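Local coordinates for diol-dehydratase (Roseburia inulinivorans, PDB 5I2A), which probably acts as a glycyl radical lyase, dehydrating 1,2-propanediol without the help of vitamin B12, at residues A820-T823 / L829-D832. Numbering follows the deposited sequence.
Sequences ALFT and LQDD
Gln830 reaches from helix 827-835 to lie flat against one face of the Phe822 ring while its amide grips the backbone of the same residue. Its CG sits over that face, 3.9 Å from the ring centroid and displaced toward the rim, in a CH-pi contact; CB and CG both approach CZ to 3.6 Å. Beyond CG the chain runs extended (chi2 180°), carrying the carboxamide over the CE2 and CD2 side of the same face, where CD lies 3.7 Å from CE2. Amide and ring planes are only 5° apart, a stacked arrangement. From here NE2 donates to Phe822 O at 2.9 Å, a nearly straight bond that lies in the amide plane but meets the carbonyl from above its own plane. With NE2 donating to Phe822 O and OE1 accepting from Gln802 NE2, the two ends of the amide are told apart and its rotation is set, while the stack keeps it parallel to the ring. With chi1 at -172° the Phe822 ring lies beside its own carbonyl carbon, so one glutamine can meet both the ring and the carbonyl oxygen; the ring also packs on Leu798, Ala801 and Gln802 of helix 795-803. Phe822 follows directly on strand 819-821, which pairs with strand 812-814 in an antiparallel hairpin. The contact thus ties the end of the hairpin whose turn carries Gly817, the predicted radical site (not in radical form here), to the C-terminal helix, a part of the glycyl radical enzyme fold.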
loop_
_atom_site.group_PDB
_atom_site.type_symbol
_atom_site.label_atom_id
_atom_site.label_comp_id
_atom_site.label_asym_id
_atom_site.label_seq_id
_atom_site.Cartn_x
_atom_site.Cartn_y
_atom_site.Cartn_z
ATOM N N ALA A 820 37.969 -13.688 -1.635
ATOM C CA ALA A 820 37.496 -14.736 -0.757
ATOM C C ALA A 820 38.626 -15.696 -0.393
ATOM O O ALA A 820 39.658 -15.754 -1.073
ATOM C CB ALA A 820 36.344 -15.484 -1.412
ATOM N N LEU A 821 38.437 -16.424 0.699
ATOM C CA LEU A 821 39.372 -17.474 1.071
ATOM C C LEU A 821 39.202 -18.637 0.091
ATOM O O LEU A 821 38.109 -19.191 -0.047
ATOM C CB LEU A 821 39.137 -17.910 2.523
ATOM C CG LEU A 821 39.597 -16.873 3.558
ATOM C CD1 LEU A 821 38.953 -17.121 4.898
ATOM C CD2 LEU A 821 41.131 -16.916 3.680
ATOM N N PHE A 822 40.278 -18.967 -0.610
ATOM C CA PHE A 822 40.257 -19.982 -1.671
ATOM C C PHE A 822 39.714 -21.325 -1.213
ATOM O O PHE A 822 38.944 -21.968 -1.934
ATOM C CB PHE A 822 41.664 -20.185 -2.243
ATOM C CG PHE A 822 41.706 -21.074 -3.460
ATOM C CD1 PHE A 822 41.207 -20.642 -4.673
ATOM C CD2 PHE A 822 42.240 -22.347 -3.384
ATOM C CE1 PHE A 822 41.245 -21.456 -5.799
ATOM C CE2 PHE A 822 42.286 -23.165 -4.499
ATOM C CZ PHE A 822 41.785 -22.722 -5.708
ATOM N N THR A 823 40.119 -21.758 -0.022
ATOM C CA THR A 823 39.695 -23.070 0.439
ATOM C C THR A 823 38.281 -23.035 1.033
ATOM O O THR A 823 37.808 -24.052 1.502
ATOM C CB THR A 823 40.670 -23.688 1.488
ATOM O OG1 THR A 823 40.722 -22.874 2.662
ATOM C CG2 THR A 823 42.077 -23.832 0.911
ATOM N N LEU A 829 34.021 -23.716 -8.475
ATOM C CA LEU A 829 34.402 -22.302 -8.517
ATOM C C LEU A 829 35.927 -22.159 -8.515
ATOM O O LEU A 829 36.482 -21.367 -9.264
ATOM C CB LEU A 829 33.778 -21.537 -7.348
ATOM C CG LEU A 829 34.134 -20.050 -7.244
ATOM C CD1 LEU A 829 33.836 -19.308 -8.538
ATOM C CD2 LEU A 829 33.368 -19.437 -6.095
ATOM N N GLN A 830 36.599 -22.941 -7.674
ATOM C CA GLN A 830 38.062 -22.990 -7.694
ATOM C C GLN A 830 38.586 -23.302 -9.089
ATOM O O GLN A 830 39.507 -22.653 -9.564
ATOM C CB GLN A 830 38.592 -24.042 -6.722
ATOM C CG GLN A 830 38.396 -23.741 -5.243
ATOM C CD GLN A 830 38.957 -24.866 -4.382
ATOM O OE1 GLN A 830 39.172 -25.967 -4.877
ATOM N NE2 GLN A 830 39.187 -24.598 -3.102
ATOM N N ASP A 831 37.997 -24.302 -9.742
ATOM C CA ASP A 831 38.428 -24.664 -11.091
ATOM C C ASP A 831 38.238 -23.516 -12.081
ATOM O O ASP A 831 39.056 -23.331 -12.970
ATOM C CB ASP A 831 37.676 -25.893 -11.609
ATOM C CG ASP A 831 38.076 -27.182 -10.892
ATOM O OD1 ASP A 831 39.084 -27.190 -10.151
ATOM O OD2 ASP A 831 37.380 -28.195 -11.102
ATOM N N ASP A 832 37.142 -22.769 -11.942
ATOM C CA ASP A 832 36.899 -21.646 -12.834
ATOM C C ASP A 832 38.015 -20.612 -12.678
ATOM O O ASP A 832 38.533 -20.088 -13.652
ATOM C CB ASP A 832 35.533 -20.999 -12.567
ATOM C CG ASP A 832 35.131 -20.022 -13.671
ATOM O OD1 ASP A 832 35.154 -20.420 -14.847
ATOM O OD2 ASP A 832 34.801 -18.860 -13.368
#